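Putative uncharacterized protein (Emericella nidulans, PDB 3PGB) probably oxidises primary amines such as methylamine to aldehydes, as a copper amine oxidase that contains one topaquinone cofactor per subunit. Local coordinates at residues G506-A511 against M696-H701; Q522-L527 against G703-T708; T252-G257 against G308-T313. All coordinates share one frame; numbering follows the deposited sequence.

Contact 1: residues G506-A511 against M696-H701. With CU (copper (II) ion), chain D.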
# COMPACT_ATOMS: atom_id res chain seq x y z
N GLY A 506 14.61 -12.87 -0.97
CA GLY A 506 15.57 -13.82 -1.50
C GLY A 506 16.69 -13.13 -2.25
O GLY A 506 16.91 -11.93 -2.11
N TYR A 507 17.40 -13.91 -3.07
CA TYR A 507 18.58 -13.43 -3.78
C TYR A 507 18.21 -12.86 -5.13
O TYR A 507 17.39 -13.43 -5.85
CB TYR A 507 19.59 -14.56 -3.98
CG TYR A 507 20.41 -14.84 -2.76
CD1 TYR A 507 20.03 -15.81 -1.85
CD2 TYR A 507 21.58 -14.14 -2.51
CE1 TYR A 507 20.79 -16.07 -0.72
CE2 TYR A 507 22.34 -14.40 -1.39
CZ TYR A 507 21.94 -15.37 -0.50
OH TYR A 507 22.68 -15.64 0.62
N ILE A 508 18.82 -11.75 -5.49
CA ILE A 508 18.64 -11.20 -6.82
C ILE A 508 19.49 -12.02 -7.79
O ILE A 508 20.48 -12.62 -7.40
CB ILE A 508 19.01 -9.69 -6.88
CG1 ILE A 508 20.51 -9.46 -6.71
CG2 ILE A 508 18.22 -8.91 -5.84
CD1 ILE A 508 20.94 -8.00 -6.92
N GLN A 509 19.08 -12.06 -9.06
CA GLN A 509 19.94 -12.60 -10.09
C GLN A 509 20.78 -11.46 -10.61
O GLN A 509 20.30 -10.57 -11.31
CB GLN A 509 19.17 -13.27 -11.22
CG GLN A 509 20.09 -14.05 -12.12
CD GLN A 509 19.36 -14.86 -13.15
OE1 GLN A 509 19.32 -14.49 -14.32
NE2 GLN A 509 18.77 -15.96 -12.72
N SER A 510 22.06 -11.52 -10.25
CA SER A 510 23.00 -10.42 -10.41
C SER A 510 23.46 -10.29 -11.85
O SER A 510 23.09 -11.08 -12.71
CB SER A 510 24.19 -10.69 -9.49
OG SER A 510 25.11 -9.63 -9.49
N ALA A 511 24.27 -9.27 -12.11
CA ALA A 511 24.91 -9.07 -13.41
C ALA A 511 26.34 -8.59 -13.19
O ALA A 511 26.61 -7.88 -12.22
CB ALA A 511 24.13 -8.05 -14.23
N MET A 696 6.36 -5.13 -10.28
CA MET A 696 7.34 -4.16 -9.77
C MET A 696 8.43 -3.91 -10.80
O MET A 696 8.81 -4.83 -11.52
CB MET A 696 8.04 -4.72 -8.54
CG MET A 696 7.18 -4.92 -7.32
SD MET A 696 7.60 -6.46 -6.49
CE MET A 696 6.34 -7.56 -7.15
N HIS A 697 8.93 -2.68 -10.85
CA HIS A 697 10.16 -2.39 -11.57
C HIS A 697 11.27 -2.43 -10.53
O HIS A 697 11.28 -1.64 -9.59
CB HIS A 697 10.12 -1.00 -12.23
CG HIS A 697 8.97 -0.80 -13.16
ND1 HIS A 697 8.87 -1.44 -14.38
CD2 HIS A 697 7.87 -0.03 -13.05
CE1 HIS A 697 7.76 -1.07 -14.97
NE2 HIS A 697 7.13 -0.21 -14.19
N HIS A 698 12.20 -3.37 -10.70
CA HIS A 698 13.21 -3.62 -9.69
C HIS A 698 14.61 -3.39 -10.26
O HIS A 698 15.09 -4.19 -11.07
CB HIS A 698 13.06 -5.05 -9.14
CG HIS A 698 13.84 -5.30 -7.89
ND1 HIS A 698 14.03 -6.57 -7.38
CD2 HIS A 698 14.50 -4.46 -7.05
CE1 HIS A 698 14.75 -6.50 -6.28
NE2 HIS A 698 15.05 -5.23 -6.06
N VAL A 699 15.22 -2.29 -9.84
CA VAL A 699 16.61 -1.99 -10.13
C VAL A 699 17.38 -2.13 -8.82
O VAL A 699 17.54 -1.15 -8.09
CB VAL A 699 16.78 -0.57 -10.71
CG1 VAL A 699 18.23 -0.33 -11.12
CG2 VAL A 699 15.84 -0.36 -11.89
N PRO A 700 17.86 -3.35 -8.51
CA PRO A 700 18.45 -3.59 -7.20
C PRO A 700 19.63 -2.67 -6.87
O PRO A 700 20.52 -2.47 -7.70
CB PRO A 700 18.93 -5.04 -7.30
CG PRO A 700 18.07 -5.63 -8.31
CD PRO A 700 17.92 -4.57 -9.33
N HIS A 701 19.61 -2.15 -5.64
CA HIS A 701 20.70 -1.34 -5.10
C HIS A 701 21.44 -2.12 -4.01
O HIS A 701 21.20 -3.31 -3.81
CB HIS A 701 20.17 0.02 -4.60
CG HIS A 701 19.43 -0.04 -3.29
ND1 HIS A 701 19.91 0.56 -2.14
CD2 HIS A 701 18.24 -0.58 -2.96
CE1 HIS A 701 19.05 0.37 -1.16
NE2 HIS A 701 18.03 -0.32 -1.62
CU CU D . 13.23 -8.27 -8.10
O HOH W 1 14.43 -10.12 -6.98
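Ile508 meets Pro700 with both of its methyl groups, and one of them also reaches the ring of the copper ligand His698. Its delta methyl makes the closest apolar approach, with Ile508 CD1 3.6 Å from Pro700 CB. The gamma methyl touches the proline as well, Ile508 CG2 being 4.1 Å from Pro700 CG, and lies 4.2 Å from His698 CE1, oblique to the imidazole. A chi1 of 69° places CG1 between the backbone N and the carbonyl carbon, and the extended chi2 then carries CD1 to the beta carbon of the proline, the two side chains crossing at a slant. Pro700 itself lies against one face of the imidazole, its CG 3.8 Å above the ring plane and displaced toward the rim.

The ring's rotation is fixed from two sides. His698 ND1 binds the copper ion at 2.0 Å, while His698 NE2 is hydrogen-bonded to Asp704 OD1, a second-shell carboxylate that would be expected to polarise the imidazole. The water at 2.5 Å from the copper ion lies at the edge of the same ring, in its plane. His532 and His534 complete the set of protein ligands.

In the fold, His698 closes strand 686-698, which pairs antiparallel with strand 532-542, the carrier of the other two histidines; Pro700 also touches His532. Opposing them, the loop after strand 498-504 bonds through Gly506 to Thr708 and runs into strand 511-512, where Ala511 pairs with Ser528 of strand 527-528.

Contact 2: residues Q522-L527 against G703-T708; sequences QIHDSL and GDLPNT
Leu705 has CG anti to its carbonyl carbon (chi1 -57°) and an extended chi2, which projects both delta methyls at Ile523. On the facing side, Ile523 directs CG1 between its own N and carbonyl carbon (chi1 61°), bringing its terminal methyl to the leucine branch point. The resulting separations are 3.7 Å from Ile523 CD1 to Leu705 CD2 and 3.8 Å from Ile523 CD1 to Leu705 CG.

Both leucine methyls touch Ile523; beyond it, one reaches His524 and the other Leu527. Leu705 CD1 lies 3.5 Å from Ile523 O and 4.0 Å from His524 CD2, approaching the imidazole obliquely. Leu705 CD2 is 4.0 Å from Leu527 CD2, where the two leucines run past each other in opposite directions. One side chain thus touches three residues of 522-527, and the interaction across the segments is apolar packing.

Beyond Leu705, Thr708 OG1 donates to Asp704 OD1 at 2.8 Å, on the anti side of the carboxylate and 19° from its plane. Asp704 OD2 receives a bond from His701 N, so both carboxylate oxygens are engaged.

Ile523 and His524 both face Leu527, a classic beta bulge: Ile523 N bonds to Leu527 O at 2.9 Å, and His524 N reaches that oxygen only weakly. This bulged hairpin packs on the second-shell loop of the copper site of the amine oxidase domain.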
# COMPACT_ATOMS: atom_id res chain seq x y z
N GLN A 522 26.26 -0.27 -9.98
CA GLN A 522 27.30 -1.08 -9.37
C GLN A 522 27.05 -1.09 -7.86
O GLN A 522 27.06 -0.04 -7.22
CB GLN A 522 28.68 -0.51 -9.70
CG GLN A 522 29.83 -1.37 -9.21
CD GLN A 522 31.15 -1.04 -9.88
OE1 GLN A 522 32.15 -1.69 -9.58
N ILE A 523 26.82 -2.27 -7.30
CA ILE A 523 26.51 -2.40 -5.87
C ILE A 523 27.55 -3.18 -5.05
O ILE A 523 27.42 -3.27 -3.83
CB ILE A 523 25.10 -3.03 -5.66
CG1 ILE A 523 25.02 -4.43 -6.26
CG2 ILE A 523 24.03 -2.12 -6.27
CD1 ILE A 523 23.78 -5.17 -5.86
N HIS A 524 28.56 -3.73 -5.72
CA HIS A 524 29.68 -4.41 -5.04
C HIS A 524 30.94 -4.44 -5.91
O HIS A 524 30.89 -4.08 -7.09
CB HIS A 524 29.29 -5.83 -4.61
CG HIS A 524 29.89 -6.24 -3.31
ND1 HIS A 524 30.88 -7.20 -3.21
CD2 HIS A 524 29.66 -5.81 -2.05
CE1 HIS A 524 31.22 -7.34 -1.94
NE2 HIS A 524 30.50 -6.51 -1.22
N ASP A 525 32.06 -4.87 -5.33
CA ASP A 525 33.39 -4.79 -5.97
C ASP A 525 33.36 -5.02 -7.48
O ASP A 525 33.97 -4.26 -8.24
CB ASP A 525 34.38 -5.76 -5.31
CG ASP A 525 34.50 -5.56 -3.79
OD1 ASP A 525 35.54 -5.96 -3.21
OD2 ASP A 525 33.55 -5.02 -3.18
N SER A 526 32.65 -6.06 -7.92
CA SER A 526 32.51 -6.35 -9.35
C SER A 526 31.08 -6.75 -9.70
O SER A 526 30.85 -7.58 -10.58
CB SER A 526 33.50 -7.43 -9.76
OG SER A 526 34.83 -6.97 -9.62
N LEU A 527 30.11 -6.13 -9.01
CA LEU A 527 28.72 -6.56 -9.06
C LEU A 527 27.79 -5.45 -9.52
O LEU A 527 27.86 -4.33 -9.02
CB LEU A 527 28.26 -7.05 -7.69
CG LEU A 527 27.03 -7.96 -7.69
CD1 LEU A 527 27.38 -9.27 -8.35
CD2 LEU A 527 26.52 -8.21 -6.28
N GLY A 703 21.20 -2.13 -0.87
CA GLY A 703 20.29 -2.66 0.13
C GLY A 703 19.60 -3.95 -0.26
O GLY A 703 18.87 -4.54 0.53
N ASP A 704 19.80 -4.39 -1.50
CA ASP A 704 19.36 -5.72 -1.91
C ASP A 704 20.41 -6.80 -1.60
O ASP A 704 20.20 -7.97 -1.90
CB ASP A 704 18.99 -5.72 -3.39
CG ASP A 704 17.72 -4.92 -3.66
OD1 ASP A 704 16.63 -5.50 -3.50
OD2 ASP A 704 17.81 -3.73 -4.02
N LEU A 705 21.52 -6.39 -0.99
CA LEU A 705 22.55 -7.32 -0.53
C LEU A 705 22.43 -7.51 0.98
O LEU A 705 22.38 -6.52 1.72
CB LEU A 705 23.94 -6.79 -0.85
CG LEU A 705 24.25 -6.47 -2.31
CD1 LEU A 705 25.64 -5.87 -2.40
CD2 LEU A 705 24.13 -7.72 -3.16
N PRO A 706 22.39 -8.76 1.46
CA PRO A 706 22.44 -10.04 0.74
C PRO A 706 21.12 -10.41 0.03
O PRO A 706 21.14 -11.10 -0.99
CB PRO A 706 22.74 -11.04 1.85
CG PRO A 706 22.07 -10.43 3.06
CD PRO A 706 22.31 -8.96 2.92
N ASN A 707 20.00 -9.96 0.58
CA ASN A 707 18.69 -10.28 0.02
C ASN A 707 17.81 -9.06 -0.14
O ASN A 707 17.96 -8.08 0.58
CB ASN A 707 17.95 -11.26 0.93
CG ASN A 707 18.40 -12.69 0.75
OD1 ASN A 707 19.27 -12.99 -0.07
ND2 ASN A 707 17.78 -13.59 1.51
N THR A 708 16.89 -9.15 -1.09
CA THR A 708 15.85 -8.15 -1.24
C THR A 708 14.92 -8.28 -0.04
O THR A 708 14.80 -9.35 0.54
CB THR A 708 15.08 -8.36 -2.56
OG1 THR A 708 15.99 -8.23 -3.64
CG2 THR A 708 13.94 -7.35 -2.73

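Contact 3: residues T252-G257 against G308-T313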
# COMPACT_ATOMS: atom_id res chain seq x y z
N THR A 252 23.85 -16.68 -7.35
CA THR A 252 23.27 -15.67 -8.23
C THR A 252 23.82 -14.25 -7.97
O THR A 252 23.55 -13.35 -8.75
CB THR A 252 21.72 -15.65 -8.19
OG1 THR A 252 21.26 -15.10 -6.95
CG2 THR A 252 21.15 -17.05 -8.38
N LEU A 253 24.57 -14.07 -6.88
CA LEU A 253 25.35 -12.84 -6.64
C LEU A 253 26.81 -12.90 -7.12
O LEU A 253 27.57 -11.99 -6.83
CB LEU A 253 25.36 -12.50 -5.15
CG LEU A 253 24.02 -12.22 -4.48
CD1 LEU A 253 24.25 -11.80 -3.03
CD2 LEU A 253 23.21 -11.18 -5.24
N LEU A 254 27.19 -13.95 -7.84
CA LEU A 254 28.60 -14.19 -8.18
C LEU A 254 28.89 -14.37 -9.69
O LEU A 254 29.61 -15.29 -10.07
CB LEU A 254 29.09 -15.43 -7.41
CG LEU A 254 28.86 -15.43 -5.90
CD1 LEU A 254 29.31 -16.75 -5.29
CD2 LEU A 254 29.56 -14.23 -5.23
N PRO A 255 28.35 -13.49 -10.55
CA PRO A 255 28.68 -13.58 -11.97
C PRO A 255 30.16 -13.27 -12.24
O PRO A 255 30.78 -12.55 -11.45
CB PRO A 255 27.79 -12.51 -12.61
CG PRO A 255 27.56 -11.52 -11.52
CD PRO A 255 27.52 -12.31 -10.25
N LEU A 256 30.71 -13.81 -13.32
CA LEU A 256 32.15 -13.64 -13.62
C LEU A 256 32.47 -12.90 -14.92
O LEU A 256 33.57 -12.37 -15.07
CB LEU A 256 32.87 -14.99 -13.59
CG LEU A 256 32.90 -15.72 -12.24
CD1 LEU A 256 33.77 -16.97 -12.36
CD2 LEU A 256 33.39 -14.81 -11.12
N GLY A 257 31.53 -12.87 -15.86
CA GLY A 257 31.57 -11.92 -16.98
C GLY A 257 32.17 -12.41 -18.28
O GLY A 257 32.55 -11.59 -19.12
N GLY A 308 31.30 -14.18 0.31
CA GLY A 308 31.70 -13.67 1.61
C GLY A 308 30.48 -13.24 2.39
O GLY A 308 29.36 -13.27 1.87
N ALA A 309 30.69 -12.84 3.64
CA ALA A 309 29.59 -12.44 4.54
C ALA A 309 28.58 -11.49 3.87
O ALA A 309 27.37 -11.58 4.12
CB ALA A 309 30.15 -11.80 5.81
N TRP A 310 29.09 -10.58 3.04
CA TRP A 310 28.28 -9.62 2.28
C TRP A 310 27.14 -10.27 1.50
O TRP A 310 26.08 -9.66 1.33
CB TRP A 310 29.16 -8.82 1.32
CG TRP A 310 29.73 -9.62 0.17
CD1 TRP A 310 30.90 -10.33 0.16
CD2 TRP A 310 29.16 -9.78 -1.13
NE1 TRP A 310 31.10 -10.92 -1.07
CE2 TRP A 310 30.04 -10.60 -1.88
CE3 TRP A 310 27.99 -9.31 -1.75
CZ2 TRP A 310 29.78 -10.96 -3.20
CZ3 TRP A 310 27.74 -9.67 -3.06
CH2 TRP A 310 28.64 -10.48 -3.77
N ALA A 311 27.35 -11.50 1.01
CA ALA A 311 26.35 -12.23 0.24
C ALA A 311 25.54 -13.25 1.06
O ALA A 311 24.72 -13.98 0.51
CB ALA A 311 27.01 -12.94 -0.94
N HIS A 312 25.77 -13.29 2.37
CA HIS A 312 25.11 -14.26 3.24
C HIS A 312 24.04 -13.59 4.10
O HIS A 312 24.12 -12.40 4.37
CB HIS A 312 26.14 -14.96 4.11
CG HIS A 312 27.14 -15.76 3.34
ND1 HIS A 312 28.27 -16.29 3.92
CD2 HIS A 312 27.17 -16.14 2.04
CE1 HIS A 312 28.96 -16.95 3.00
NE2 HIS A 312 28.31 -16.87 1.86
N THR A 313 23.06 -14.37 4.54
CA THR A 313 21.87 -13.84 5.20
C THR A 313 21.96 -13.78 6.73
O THR A 313 21.10 -13.18 7.37
CB THR A 313 20.64 -14.67 4.83
OG1 THR A 313 20.88 -16.04 5.16
CG2 THR A 313 20.37 -14.55 3.33
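Leu253 reaches Ala311 with one delta methyl, Leu253 CD1 lying 3.6 Å from Ala311 CB, and meets Trp310 mainly with its carbonyl O and beta carbon. The indole approaches edge-on to the peptide: Trp310 CH2 is 3.6 Å from Leu253 O, which sits near the ring plane. Leu253 CB is 4.1 Å from the same ring carbon. Next along the chain, Leu254 brings a delta methyl obliquely to the benzo ring, with Leu254 CD2 3.9 Å from Trp310 CZ2.

Several features position the indole. Trp310 CG stands between the backbone N and carbonyl carbon (chi1 69°), a setting that folds the ring back over its own turn, so that Ala311 CB lies 3.7 Å above the ring plane and over its centre. The 3-10 turn beneath is held by Ala311 N donating to Gly308 O at 2.8 Å and by His312 N donating to Ala309 O at 2.9 Å. Trp310 NE1 bonds to Val306 O, and the ring stacks with His524. Further out, His312 NE2 is bonded to Asp307 OD2, and that imidazole stacks with Phe248.

On the leucine side, Thr252 OG1 is hydrogen-bonded to Ile508 O, and Leu254 pairs through its backbone with Asn242 of strand 235-242. The arrangement is structural packing of a 3-10 turn and the residue after it against a second 3-10 turn: the first leads into strand 255-263 of a five-stranded antiparallel sheet, the second follows helix 287-294, and together they join that sheet to loops of the catalytic domain.

How the contacts relate
Contact 3 comes first along the chain, its strand 255-263 belonging to a separate five-stranded antiparallel sheet; contacts 1 and 2 follow within the copper amine oxidase enzyme domain and interleave, 506-511 and 522-527 preceding 696-701 and 703-708. Centres of contacts 1 and 2 lie about 9 Å apart, those of 2 and 3 about 8 Å, and those of 1 and 3 about 13 Å. The three touch pairwise, forming one cluster with contact 2 at the corner. It links the copper ligand His698 to the sheet that includes strand 255-263. All three contacts touch the second subunit, contact 3 through one residue only, so the cluster also borders the dimer interface.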